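Periplasmic binding protein (Mycobacterium smegmatis, PDB 4MDY) probably binds an iron complex outside the cytoplasmic membrane and hands it to an ABC transporter for uptake. Local coordinates at residues G59-F63 with G64-W68; A105-A109 with D110-K114; K135-A138 with T139-Q143; N148-M151 with T152-K156; T183-G187 with G188-T192. One frame throughout, in Å; residues are numbered along the deposited sequence.

From the N terminus the five contacts follow in series; none nests in or crosses another, and each joins two directly consecutive segments. Contact 1 tightens the turn that leads into helix 67-73. Contact 2 caps the start of helix 109-116. Contacts 3 and 4 are single turns of the successive helices 134-144 and 148-168, and these two touch: Ala138 and Thr139 pack against Met151 and Ile155. As in other binding proteins of this family, the long helix 148-168 leads from one lobe to the other. Contact 5, a tight hairpin between strands 176-181 and 189-190, lies across the chain's centre from contacts 3 and 4.

Contact 1. Residues G59-F63 with G64-W68; sequences GGEPF and GVWPW
One face of the Trp66 indole carries the aliphatic part of Glu61: CG of Glu61 stands 3.4 Å from the centroid of the five-membered ring, 4° off its normal, a CH-pi contact. Gly59 CA approaches the benzene half obliquely, 3.8 Å from Trp66 CZ2. The Trp68 ring in turn has Trp66 CB over one face, offset toward the rim. Glu61 reaches the indole because CG lies anti to its carbonyl carbon, and a bend at chi2 (-70°) then lays OE2 over the six-membered ring, the carboxylate and ring planes 32° apart. Glu61 OE2 is thus 3.8 Å from Trp66 CE3, while Glu61 OE1 lies 3.6 Å from Pro67 CD. A water donates both to Glu61 OE1 and to Val65 O, bridging side chain and main chain. Two overlapping beta turns bend the chain through about a right angle: Gly64 N bonds to Glu61 O (3.0 Å) and Val65 N to Pro62 O (3.1 Å), in both cases from well above the carbonyl plane. Phe63 touches Val65 through CB and CG2 (4.1 Å). After the extended Val65 and Trp66 the chain enters helix 67-73, whose Leu73 receives Phe63 and Val65. Trp66 meets the rings of Phe58 and Phe273, and Trp68, bonded through NE1 to Asp42, packs with Pro67 on helix 265-273.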
loop_
_atom_site.group_PDB
_atom_site.type_symbol
_atom_site.label_atom_id
_atom_site.label_comp_id
_atom_site.label_asym_id
_atom_site.label_seq_id
_atom_site.Cartn_x
_atom_site.Cartn_y
_atom_site.Cartn_z
ATOM N N GLY A 59 9.588 7.911 -3.062
ATOM C CA GLY A 59 10.637 7.619 -2.087
ATOM C C GLY A 59 12.051 7.454 -2.624
ATOM O O GLY A 59 12.988 7.309 -1.844
ATOM N N GLY A 60 12.212 7.460 -3.945
ATOM C CA GLY A 60 13.532 7.322 -4.569
ATOM C C GLY A 60 14.306 6.092 -4.137
ATOM O O GLY A 60 15.513 6.159 -3.916
ATOM N N GLU A 61 13.611 4.966 -4.004
ATOM C CA GLU A 61 14.239 3.717 -3.593
ATOM C C GLU A 61 14.871 3.046 -4.805
ATOM O O GLU A 61 14.379 3.204 -5.917
ATOM C CB GLU A 61 13.202 2.781 -2.976
ATOM C CG GLU A 61 12.494 3.366 -1.763
ATOM C CD GLU A 61 13.395 3.496 -0.545
ATOM O OE1 GLU A 61 14.339 2.690 -0.407
ATOM O OE2 GLU A 61 13.154 4.401 0.285
ATOM N N PRO A 62 15.957 2.288 -4.598
ATOM C CA PRO A 62 16.595 1.593 -5.727
ATOM C C PRO A 62 15.656 0.591 -6.408
ATOM O O PRO A 62 15.090 -0.296 -5.742
ATOM C CB PRO A 62 17.798 0.879 -5.093
ATOM C CG PRO A 62 17.613 0.982 -3.615
ATOM C CD PRO A 62 16.717 2.140 -3.346
ATOM N N PHE A 63 15.490 0.762 -7.721
ATOM C CA PHE A 63 14.573 -0.043 -8.538
ATOM C C PHE A 63 13.092 0.129 -8.168
ATOM O O PHE A 63 12.250 -0.653 -8.608
ATOM C CB PHE A 63 14.971 -1.524 -8.507
ATOM C CG PHE A 63 16.360 -1.780 -9.012
ATOM C CD1 PHE A 63 16.655 -1.638 -10.359
ATOM C CD2 PHE A 63 17.370 -2.159 -8.143
ATOM C CE1 PHE A 63 17.931 -1.875 -10.830
ATOM C CE2 PHE A 63 18.651 -2.398 -8.605
ATOM C CZ PHE A 63 18.930 -2.252 -9.950
ATOM N N GLY A 64 12.784 1.163 -7.389
ATOM C CA GLY A 64 11.432 1.381 -6.860
ATOM C C GLY A 64 11.028 0.354 -5.817
ATOM O O GLY A 64 9.859 0.285 -5.427
ATOM N N VAL A 65 11.998 -0.434 -5.360
ATOM C CA VAL A 65 11.766 -1.522 -4.421
ATOM C C VAL A 65 12.250 -1.069 -3.047
ATOM O O VAL A 65 13.429 -0.766 -2.853
ATOM C CB VAL A 65 12.494 -2.808 -4.857
ATOM C CG1 VAL A 65 12.302 -3.929 -3.842
ATOM C CG2 VAL A 65 11.992 -3.259 -6.217
ATOM N N TRP A 66 11.320 -1.028 -2.104
ATOM C CA TRP A 66 11.585 -0.533 -0.756
ATOM C C TRP A 66 12.325 -1.584 0.081
ATOM O O TRP A 66 12.373 -2.763 -0.302
ATOM C CB TRP A 66 10.262 -0.102 -0.097
ATOM C CG TRP A 66 9.745 1.219 -0.628
ATOM C CD1 TRP A 66 9.334 1.487 -1.902
ATOM C CD2 TRP A 66 9.595 2.441 0.102
ATOM N NE1 TRP A 66 8.935 2.791 -2.010
ATOM C CE2 TRP A 66 9.085 3.401 -0.791
ATOM C CE3 TRP A 66 9.848 2.819 1.423
ATOM C CZ2 TRP A 66 8.811 4.713 -0.400
ATOM C CZ3 TRP A 66 9.577 4.122 1.805
ATOM C CH2 TRP A 66 9.059 5.046 0.901
ATOM N N PRO A 67 12.916 -1.164 1.222
ATOM C CA PRO A 67 13.802 -2.050 1.981
ATOM C C PRO A 67 13.225 -3.421 2.345
ATOM O O PRO A 67 13.954 -4.398 2.377
ATOM C CB PRO A 67 14.106 -1.233 3.241
ATOM C CG PRO A 67 14.035 0.182 2.776
ATOM C CD PRO A 67 12.880 0.190 1.811
ATOM N N TRP A 68 11.927 -3.492 2.610
ATOM C CA TRP A 68 11.297 -4.760 3.000
ATOM C C TRP A 68 11.180 -5.782 1.860
ATOM O O TRP A 68 10.813 -6.926 2.100
ATOM C CB TRP A 68 9.916 -4.497 3.601
ATOM C CG TRP A 68 9.029 -3.743 2.684
ATOM C CD1 TRP A 68 8.354 -4.241 1.609
ATOM C CD2 TRP A 68 8.742 -2.341 2.724
ATOM N NE1 TRP A 68 7.655 -3.242 0.990
ATOM C CE2 TRP A 68 7.875 -2.065 1.650
ATOM C CE3 TRP A 68 9.133 -1.290 3.567
ATOM C CZ2 TRP A 68 7.380 -0.782 1.395
ATOM C CZ3 TRP A 68 8.631 -0.014 3.316
ATOM C CH2 TRP A 68 7.766 0.224 2.239
HETATM O O HOH W 1 14.996 -0.069 -0.769
#

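Contact 2. Residues A105-A109 with D110-K114; sequences AGLDA and DTYAK
Asp108 OD1 grips Thr111 twice, taking the backbone N-H of Thr111 at 2.9 Å and, also at 2.9 Å, the hydroxyl OG1 of the same residue. The N-H arrives nearly in line with the C-O bond, whereas the hydroxyl comes from above the carboxylate plane, 37° out of it. This is N-capping: Asp108 immediately precedes helix 109-116, and its carboxylate stands in for the missing preceding turn, where its charge would probably interact well with the helix dipole. The cap depends on chi1 of 56°, which wedges CG of Asp108 between its own N and carbonyl carbon, a crowded position that brings OD1 over the helix end. Beside it, Leu107 CD1 meets Thr111 CG2 at 3.6 Å and Leu107 CD2 meets Tyr112 CB at 4.0 Å; a side chain just before the cap packing on one five residues later is the hydrophobic staple. Main-chain bonds from Tyr112 N to Asp108 O and from Ala113 N to Ala109 O begin the helical ladder. In the second shell a water links Gly106 O, Asp108 N and Thr111 OG1. Separately, along the helix surface, Lys114 NZ forms a salt bridge with Asp110 OD2 (2.9 Å). Leu107 and Tyr112 rest on strand 121-123, Leu107 and Thr111 on Ile87; the Tyr112 ring meets His19 of strand 15-19 and Phe21 just after it, and its hydroxyl bonds to Thr24 of strand 22-26.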
loop_
_atom_site.group_PDB
_atom_site.type_symbol
_atom_site.label_atom_id
_atom_site.label_comp_id
_atom_site.label_asym_id
_atom_site.label_seq_id
_atom_site.Cartn_x
_atom_site.Cartn_y
_atom_site.Cartn_z
ATOM N N ALA A 105 -2.602 0.475 -11.490
ATOM C CA ALA A 105 -1.935 1.225 -12.553
ATOM C C ALA A 105 -2.845 2.237 -13.280
ATOM O O ALA A 105 -2.407 2.885 -14.235
ATOM C CB ALA A 105 -1.353 0.237 -13.554
ATOM N N GLY A 106 -4.093 2.378 -12.833
ATOM C CA GLY A 106 -5.060 3.253 -13.499
ATOM C C GLY A 106 -5.520 2.717 -14.845
ATOM O O GLY A 106 -5.919 3.475 -15.726
ATOM N N LEU A 107 -5.497 1.399 -14.988
ATOM C CA LEU A 107 -5.824 0.750 -16.246
ATOM C C LEU A 107 -7.272 1.014 -16.657
ATOM O O LEU A 107 -8.180 0.883 -15.839
ATOM C CB LEU A 107 -5.585 -0.754 -16.108
ATOM C CG LEU A 107 -5.471 -1.596 -17.369
ATOM C CD1 LEU A 107 -4.271 -1.158 -18.199
ATOM C CD2 LEU A 107 -5.358 -3.063 -16.987
ATOM N N ASP A 108 -7.481 1.403 -17.915
ATOM C CA ASP A 108 -8.831 1.409 -18.502
ATOM C C ASP A 108 -8.955 0.333 -19.592
ATOM O O ASP A 108 -7.986 -0.358 -19.903
ATOM C CB ASP A 108 -9.239 2.810 -19.007
ATOM C CG ASP A 108 -8.269 3.394 -20.013
ATOM O OD1 ASP A 108 -7.709 2.648 -20.838
ATOM O OD2 ASP A 108 -8.080 4.626 -19.985
ATOM N N ALA A 109 -10.157 0.171 -20.140
ATOM C CA ALA A 109 -10.433 -0.888 -21.115
ATOM C C ALA A 109 -9.565 -0.789 -22.362
ATOM O O ALA A 109 -9.110 -1.800 -22.892
ATOM C CB ALA A 109 -11.901 -0.872 -21.510
ATOM N N ASP A 110 -9.350 0.435 -22.832
ATOM C CA ASP A 110 -8.522 0.673 -24.014
ATOM C C ASP A 110 -7.089 0.208 -23.760
ATOM O O ASP A 110 -6.540 -0.572 -24.530
ATOM C CB ASP A 110 -8.539 2.163 -24.377
ATOM C CG ASP A 110 -7.667 2.486 -25.580
ATOM O OD1 ASP A 110 -7.766 1.770 -26.602
ATOM O OD2 ASP A 110 -6.885 3.463 -25.501
ATOM N N THR A 111 -6.511 0.674 -22.659
ATOM C CA THR A 111 -5.133 0.353 -22.305
ATOM C C THR A 111 -4.950 -1.127 -21.977
ATOM O O THR A 111 -3.922 -1.709 -22.298
ATOM C CB THR A 111 -4.659 1.238 -21.141
ATOM O OG1 THR A 111 -4.856 2.611 -21.499
ATOM C CG2 THR A 111 -3.193 1.020 -20.856
ATOM N N TYR A 112 -5.951 -1.734 -21.350
ATOM C CA TYR A 112 -5.968 -3.180 -21.176
ATOM C C TYR A 112 -5.869 -3.907 -22.519
ATOM O O TYR A 112 -5.091 -4.842 -22.658
ATOM C CB TYR A 112 -7.234 -3.634 -20.449
ATOM C CG TYR A 112 -7.388 -5.140 -20.433
ATOM C CD1 TYR A 112 -6.626 -5.923 -19.569
ATOM C CD2 TYR A 112 -8.265 -5.785 -21.302
ATOM C CE1 TYR A 112 -6.754 -7.297 -19.552
ATOM C CE2 TYR A 112 -8.396 -7.163 -21.292
ATOM C CZ TYR A 112 -7.632 -7.914 -20.413
ATOM O OH TYR A 112 -7.747 -9.282 -20.374
ATOM N N ALA A 113 -6.659 -3.476 -23.501
ATOM C CA ALA A 113 -6.614 -4.085 -24.839
ATOM C C ALA A 113 -5.217 -3.963 -25.462
ATOM O O ALA A 113 -4.686 -4.922 -26.030
ATOM C CB ALA A 113 -7.673 -3.467 -25.747
ATOM N N LYS A 114 -4.610 -2.790 -25.314
ATOM C CA LYS A 114 -3.254 -2.545 -25.817
ATOM C C LYS A 114 -2.184 -3.423 -25.157
ATOM O O LYS A 114 -1.287 -3.942 -25.836
ATOM C CB LYS A 114 -2.892 -1.075 -25.630
ATOM C CG LYS A 114 -3.702 -0.131 -26.497
ATOM C CD LYS A 114 -3.401 1.314 -26.149
ATOM C CE LYS A 114 -4.085 2.261 -27.115
ATOM N NZ LYS A 114 -4.150 3.646 -26.574
HETATM O O HOH W 2 -5.188 3.325 -18.613
#

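Contact 3. Residues K135-A138 with T139-Q143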
loop_
_atom_site.group_PDB
_atom_site.type_symbol
_atom_site.label_atom_id
_atom_site.label_comp_id
_atom_site.label_asym_id
_atom_site.label_seq_id
_atom_site.Cartn_x
_atom_site.Cartn_y
_atom_site.Cartn_z
ATOM N N LYS A 135 -5.890 -7.330 -0.441
ATOM C CA LYS A 135 -6.099 -8.765 -0.533
ATOM C C LYS A 135 -6.588 -9.196 -1.928
ATOM O O LYS A 135 -6.214 -10.263 -2.414
ATOM C CB LYS A 135 -7.059 -9.239 0.559
ATOM C CG LYS A 135 -6.482 -9.099 1.964
ATOM C CD LYS A 135 -7.480 -9.564 3.014
ATOM C CE LYS A 135 -6.920 -9.379 4.414
ATOM N NZ LYS A 135 -7.885 -9.797 5.467
ATOM N N ASP A 136 -7.417 -8.371 -2.564
ATOM C CA ASP A 136 -7.918 -8.687 -3.902
ATOM C C ASP A 136 -6.754 -8.683 -4.887
ATOM O O ASP A 136 -6.613 -9.575 -5.722
ATOM C CB ASP A 136 -8.953 -7.665 -4.362
ATOM C CG ASP A 136 -10.229 -7.713 -3.562
ATOM O OD1 ASP A 136 -10.435 -8.670 -2.779
ATOM O OD2 ASP A 136 -11.034 -6.770 -3.726
ATOM N N GLN A 137 -5.912 -7.669 -4.774
ATOM C CA GLN A 137 -4.724 -7.585 -5.613
ATOM C C GLN A 137 -3.768 -8.763 -5.389
ATOM O O GLN A 137 -3.263 -9.350 -6.346
ATOM C CB GLN A 137 -4.014 -6.256 -5.367
ATOM C CG GLN A 137 -2.644 -6.170 -5.994
ATOM C CD GLN A 137 -2.090 -4.764 -5.929
ATOM O OE1 GLN A 137 -2.755 -3.808 -6.327
ATOM N NE2 GLN A 137 -0.872 -4.628 -5.416
ATOM N N ALA A 138 -3.503 -9.101 -4.129
ATOM C CA ALA A 138 -2.606 -10.207 -3.816
ATOM C C ALA A 138 -3.168 -11.512 -4.358
ATOM O O ALA A 138 -2.456 -12.290 -4.980
ATOM C CB ALA A 138 -2.396 -10.314 -2.313
ATOM N N THR A 139 -4.459 -11.740 -4.136
ATOM C CA THR A 139 -5.080 -12.984 -4.569
ATOM C C THR A 139 -5.004 -13.217 -6.085
ATOM O O THR A 139 -4.615 -14.296 -6.517
ATOM C CB THR A 139 -6.537 -13.083 -4.083
ATOM O OG1 THR A 139 -6.547 -13.014 -2.650
ATOM C CG2 THR A 139 -7.158 -14.404 -4.512
ATOM N N ILE A 140 -5.369 -12.223 -6.887
ATOM C CA ILE A 140 -5.341 -12.416 -8.336
ATOM C C ILE A 140 -3.903 -12.597 -8.842
ATOM O O ILE A 140 -3.674 -13.396 -9.731
ATOM C CB ILE A 140 -6.076 -11.302 -9.106
ATOM C CG1 ILE A 140 -6.370 -11.751 -10.538
ATOM C CG2 ILE A 140 -5.284 -10.001 -9.103
ATOM C CD1 ILE A 140 -7.267 -10.800 -11.301
ATOM N N ILE A 141 -2.944 -11.879 -8.255
ATOM C CA ILE A 141 -1.530 -12.008 -8.665
ATOM C C ILE A 141 -0.976 -13.397 -8.325
ATOM O O ILE A 141 -0.289 -14.017 -9.142
ATOM C CB ILE A 141 -0.651 -10.903 -8.042
ATOM C CG1 ILE A 141 -1.047 -9.546 -8.620
ATOM C CG2 ILE A 141 0.833 -11.175 -8.298
ATOM C CD1 ILE A 141 -0.443 -8.361 -7.891
ATOM N N GLY A 142 -1.283 -13.872 -7.118
ATOM C CA GLY A 142 -0.946 -15.224 -6.697
ATOM C C GLY A 142 -1.486 -16.276 -7.646
ATOM O O GLY A 142 -0.781 -17.226 -7.990
ATOM N N GLN A 143 -2.732 -16.097 -8.080
ATOM C CA GLN A 143 -3.345 -16.999 -9.062
ATOM C C GLN A 143 -2.588 -16.988 -10.387
ATOM O O GLN A 143 -2.219 -18.039 -10.913
ATOM C CB GLN A 143 -4.811 -16.631 -9.283
ATOM C CG GLN A 143 -5.693 -17.042 -8.123
ATOM C CD GLN A 143 -7.095 -16.465 -8.191
ATOM O OE1 GLN A 143 -7.610 -16.157 -9.262
ATOM N NE2 GLN A 143 -7.719 -16.322 -7.040
#
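A regular alpha-helical turn in helix 134-144 is reinforced here by a threonine that bonds back to the carbonyl four residues earlier. Lys135 O accepts both from Thr139 N (2.9 Å) and from Thr139 OG1 (2.8 Å). The two donors arrive from opposite faces of the carbonyl plane, each tilted about 30° from it, and so share the oxygen without competing for one direction. For Thr139 this follows from chi1 of -59°: OG1 lies anti to the carbonyl carbon and faces back down the helix, which satisfies the hydroxyl within its own turn. The ladder continues with Ile140 N to Asp136 O, Ile141 N to Gln137 O and Gly142 N to Ala138 O, the last at 2.9 Å. On another flank Gln137 and Ile141 run side by side, pointing the same way, and Gln137 CG touches Ile141 CD1 at 3.6 Å. Ile141 CG1 also sits 3.2 Å from Gln137 O, covering that carbonyl with hydrocarbon, while Ile140 CG2 flanks the same oxygen at 3.5 Å. The Gln137 chain, extended beyond CG, carries its amide away from the turn; there NE2 bonds to Asp43 and Thr39. The helix is wedged between several elements. Gln137, Ala138 and Ile141 face helix 40-46, and Ile140 packs on strand 15-19. Ala138 and Thr139 meet helix 148-168, to which Lys135 adds a salt bridge with Asp159.

Contact 4. Residues N148-M151 with T152-K156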
loop_
_atom_site.group_PDB
_atom_site.type_symbol
_atom_site.label_atom_id
_atom_site.label_comp_id
_atom_site.label_asym_id
_atom_site.label_seq_id
_atom_site.Cartn_x
_atom_site.Cartn_y
_atom_site.Cartn_z
ATOM N N ASN A 148 -0.861 -19.502 -5.687
ATOM C CA ASN A 148 -2.008 -19.089 -4.889
ATOM C C ASN A 148 -2.002 -19.655 -3.468
ATOM O O ASN A 148 -2.456 -18.984 -2.543
ATOM C CB ASN A 148 -3.320 -19.419 -5.607
ATOM C CG ASN A 148 -3.336 -20.824 -6.170
ATOM O OD1 ASN A 148 -2.683 -21.107 -7.182
ATOM N ND2 ASN A 148 -4.080 -21.717 -5.518
ATOM N N ALA A 149 -1.475 -20.866 -3.285
ATOM C CA ALA A 149 -1.393 -21.464 -1.940
ATOM C C ALA A 149 -0.506 -20.632 -1.001
ATOM O O ALA A 149 -0.877 -20.330 0.128
ATOM C CB ALA A 149 -0.890 -22.899 -2.023
ATOM N N GLU A 150 0.670 -20.244 -1.481
ATOM C CA GLU A 150 1.556 -19.410 -0.680
ATOM C C GLU A 150 0.942 -18.041 -0.424
ATOM O O GLU A 150 1.059 -17.499 0.677
ATOM C CB GLU A 150 2.929 -19.257 -1.352
ATOM C CG GLU A 150 3.965 -18.522 -0.495
ATOM C CD GLU A 150 4.372 -19.313 0.738
ATOM O OE1 GLU A 150 5.403 -20.004 0.675
ATOM O OE2 GLU A 150 3.643 -19.273 1.757
HETATM N N MSE A 151 0.309 -17.464 -1.438
HETATM C CA MSE A 151 -0.254 -16.116 -1.304
HETATM C C MSE A 151 -1.339 -16.132 -0.261
HETATM O O MSE A 151 -1.449 -15.215 0.556
HETATM C CB MSE A 151 -0.796 -15.598 -2.634
HETATM C CG MSE A 151 -1.161 -14.117 -2.576
HETATM SE SE MSE A 151 0.449 -12.982 -2.397
HETATM C CE MSE A 151 0.940 -13.122 -4.303
ATOM N N THR A 152 -2.146 -17.180 -0.270
ATOM C CA THR A 152 -3.177 -17.325 0.756
ATOM C C THR A 152 -2.540 -17.354 2.139
ATOM O O THR A 152 -2.995 -16.664 3.051
ATOM C CB THR A 152 -3.982 -18.600 0.521
ATOM O OG1 THR A 152 -4.639 -18.485 -0.744
ATOM C CG2 THR A 152 -5.028 -18.808 1.615
ATOM N N GLU A 153 -1.501 -18.166 2.284
ATOM C CA GLU A 153 -0.717 -18.209 3.520
ATOM C C GLU A 153 -0.186 -16.831 3.935
ATOM O O GLU A 153 -0.266 -16.470 5.107
ATOM C CB GLU A 153 0.455 -19.185 3.371
ATOM C CG GLU A 153 1.358 -19.255 4.590
ATOM C CD GLU A 153 0.621 -19.730 5.827
ATOM O OE1 GLU A 153 -0.378 -20.484 5.692
ATOM O OE2 GLU A 153 1.043 -19.340 6.933
ATOM N N LEU A 154 0.346 -16.071 2.975
ATOM C CA LEU A 154 0.889 -14.735 3.249
ATOM C C LEU A 154 -0.195 -13.773 3.757
ATOM O O LEU A 154 0.034 -13.011 4.696
ATOM C CB LEU A 154 1.560 -14.153 1.999
ATOM C CG LEU A 154 2.959 -14.676 1.673
ATOM C CD1 LEU A 154 3.215 -14.604 0.175
ATOM C CD2 LEU A 154 4.028 -13.904 2.445
ATOM N N ILE A 155 -1.374 -13.824 3.148
ATOM C CA ILE A 155 -2.507 -13.016 3.607
ATOM C C ILE A 155 -2.896 -13.398 5.047
ATOM O O ILE A 155 -3.090 -12.524 5.901
ATOM C CB ILE A 155 -3.714 -13.149 2.650
ATOM C CG1 ILE A 155 -3.382 -12.520 1.285
ATOM C CG2 ILE A 155 -4.953 -12.481 3.241
ATOM C CD1 ILE A 155 -4.361 -12.856 0.169
ATOM N N LYS A 156 -2.997 -14.700 5.308
ATOM C CA LYS A 156 -3.244 -15.221 6.661
ATOM C C LYS A 156 -2.214 -14.719 7.665
ATOM O O LYS A 156 -2.558 -14.332 8.781
ATOM C CB LYS A 156 -3.183 -16.751 6.680
ATOM C CG LYS A 156 -4.446 -17.457 6.234
ATOM C CD LYS A 156 -4.228 -18.964 6.164
ATOM C CE LYS A 156 -5.408 -19.667 5.506
ATOM N NZ LYS A 156 -5.240 -21.144 5.455
#
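Met151, built as selenomethionine, is the one buried residue in this turn of helix 148-168 and has by far the most surface buried by the contact; Glu150, Leu154 and Thr152 follow about equally. The Met151 chain, bent at chi2 (69°) and again at chi3 (78°), leads outward from the helix, with SE passing 4.1 Å from Leu154 CD1. Met151 CG approaches Ile155 CD1 more loosely, at 4.4 Å. Leu154 CD1 also reaches the other neighbour, touching Glu150 CG at 4.0 Å, so this one methyl spans two side chains of the preceding turn. Glu150, bent at chi2, reaches forward along the helix, so that OE2 of Glu150 meets CB of Glu153 at 3.6 Å, a contact with carbon, while the two carboxylate planes stand 73° apart. Thr152 turns its hydroxyl back on the helix: OG1 bonds to Asn148 O (2.9 Å), which also takes Thr152 N from the opposite face of its carbonyl plane. Leu154 N bonds to Glu150 O and Ile155 N to Met151 O. Met151 and Ile155 pack on helix 134-144, while Glu150, Met151 and Leu154 meet Val47. The turn is therefore amphipathic: an apolar flank of Met151, Leu154 and Ile155 faces the protein, and Glu150, Thr152 and Glu153 are exposed. Glu150 OE2 and Glu153 OE1 stay 5.8 Å apart, a spacing at which solvent would probably moderate the repulsion between like charges.

Contact 5. Residues T183-G187 with G188-T192; sequences TLYRG and GVQAT
Leu184 crosses to the facing segment along much of its length. Its CB stands 3.3 Å from Gly188 O; CG, set anti to the leucine's own carbonyl carbon (chi1 -57°), continues past that oxygen; and at the tip CD2 lies 3.5 Å from Gly188 O and 3.8 Å from CG2 of Val189. The two apolar side chains cross at a slant, and the Gly188 carbonyl is flanked by hydrocarbon. That same oxygen accepts from Tyr185 N at 2.9 Å. In return Gly188 N bonds to Tyr185 O (2.8 Å), from well above the carbonyl plane. This pair of bonds makes Tyr185 and Gly188 an antiparallel hydrogen-bonded pair closed by a type I' turn, a turn common at the end of two-residue beta hairpins; Arg186 and Gly187 form its corner, both at positive phi. Next along the ladder a water takes the place of a direct bond, donating to Thr183 O and accepting from Gln190 N. Across the hairpin Gln190 CG lies 3.9 Å from Tyr185 CB, while Arg186 CG lies over one face of the Tyr185 ring, offset toward its rim, 3.5 Å above the plane. Strand 189-190 pairs antiparallel with strand 214-215, Val189 bonding to Ile215, and Val189 packs on Leu180 of strand 176-181. Thr183 and Leu184 lean on helix 237-244, and Gly187 O is held by Arg217.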
loop_
_atom_site.group_PDB
_atom_site.type_symbol
_atom_site.label_atom_id
_atom_site.label_comp_id
_atom_site.label_asym_id
_atom_site.label_seq_id
_atom_site.Cartn_x
_atom_site.Cartn_y
_atom_site.Cartn_z
ATOM N N THR A 183 1.937 15.746 5.010
ATOM C CA THR A 183 1.936 17.152 4.605
ATOM C C THR A 183 0.511 17.718 4.585
ATOM O O THR A 183 -0.467 16.986 4.382
ATOM C CB THR A 183 2.583 17.334 3.217
ATOM O OG1 THR A 183 1.853 16.589 2.235
ATOM C CG2 THR A 183 4.034 16.850 3.225
ATOM N N LEU A 184 0.392 19.021 4.815
ATOM C CA LEU A 184 -0.899 19.693 4.686
ATOM C C LEU A 184 -1.150 19.976 3.209
ATOM O O LEU A 184 -0.212 20.040 2.412
ATOM C CB LEU A 184 -0.937 20.992 5.499
ATOM C CG LEU A 184 -0.650 20.888 7.003
ATOM C CD1 LEU A 184 -0.630 22.265 7.643
ATOM C CD2 LEU A 184 -1.671 20.011 7.705
ATOM N N TYR A 185 -2.419 20.107 2.844
ATOM C CA TYR A 185 -2.809 20.468 1.488
ATOM C C TYR A 185 -3.626 21.746 1.562
ATOM O O TYR A 185 -4.707 21.756 2.153
ATOM C CB TYR A 185 -3.646 19.366 0.823
ATOM C CG TYR A 185 -4.063 19.760 -0.575
ATOM C CD1 TYR A 185 -3.179 19.632 -1.635
ATOM C CD2 TYR A 185 -5.319 20.304 -0.826
ATOM C CE1 TYR A 185 -3.534 20.014 -2.916
ATOM C CE2 TYR A 185 -5.690 20.688 -2.108
ATOM C CZ TYR A 185 -4.790 20.538 -3.147
ATOM O OH TYR A 185 -5.128 20.913 -4.426
ATOM N N ARG A 186 -3.105 22.820 0.978
ATOM C CA ARG A 186 -3.760 24.128 1.021
ATOM C C ARG A 186 -4.235 24.465 2.436
ATOM O O ARG A 186 -5.369 24.907 2.629
ATOM C CB ARG A 186 -4.930 24.176 0.021
ATOM C CG ARG A 186 -4.510 23.941 -1.423
ATOM C CD ARG A 186 -5.674 24.034 -2.404
ATOM N NE ARG A 186 -6.178 25.403 -2.552
ATOM C CZ ARG A 186 -7.441 25.800 -2.365
ATOM N NH1 ARG A 186 -7.752 27.078 -2.536
ATOM N NH2 ARG A 186 -8.403 24.943 -2.018
ATOM N N GLY A 187 -3.371 24.223 3.424
ATOM C CA GLY A 187 -3.681 24.521 4.826
ATOM C C GLY A 187 -4.568 23.509 5.554
ATOM O O GLY A 187 -4.796 23.644 6.755
ATOM N N GLY A 188 -5.074 22.510 4.836
ATOM C CA GLY A 188 -5.934 21.481 5.421
ATOM C C GLY A 188 -5.185 20.188 5.689
ATOM O O GLY A 188 -4.059 19.977 5.213
ATOM N N VAL A 189 -5.819 19.318 6.462
ATOM C CA VAL A 189 -5.250 18.028 6.816
ATOM C C VAL A 189 -5.807 16.952 5.898
ATOM O O VAL A 189 -7.018 16.894 5.651
ATOM C CB VAL A 189 -5.565 17.659 8.283
ATOM C CG1 VAL A 189 -5.208 16.209 8.572
ATOM C CG2 VAL A 189 -4.836 18.599 9.233
ATOM N N GLN A 190 -4.914 16.101 5.408
ATOM C CA GLN A 190 -5.293 14.951 4.600
ATOM C C GLN A 190 -5.481 13.737 5.500
ATOM O O GLN A 190 -4.691 13.505 6.410
ATOM C CB GLN A 190 -4.228 14.697 3.548
ATOM C CG GLN A 190 -3.989 15.932 2.697
ATOM C CD GLN A 190 -3.039 15.688 1.554
ATOM O OE1 GLN A 190 -1.819 15.757 1.724
ATOM N NE2 GLN A 190 -3.586 15.424 0.376
ATOM N N ALA A 191 -6.533 12.967 5.249
ATOM C CA ALA A 191 -6.833 11.791 6.069
ATOM C C ALA A 191 -7.243 10.595 5.218
ATOM O O ALA A 191 -7.674 10.739 4.076
ATOM C CB ALA A 191 -7.922 12.111 7.075
ATOM N N THR A 192 -7.088 9.411 5.793
ATOM C CA THR A 192 -7.544 8.187 5.172
ATOM C C THR A 192 -8.901 7.816 5.784
ATOM O O THR A 192 -8.978 7.441 6.957
ATOM C CB THR A 192 -6.521 7.055 5.363
ATOM O OG1 THR A 192 -5.288 7.411 4.718
ATOM C CG2 THR A 192 -7.042 5.759 4.763
HETATM O O HOH W 3 -2.137 16.071 6.242
#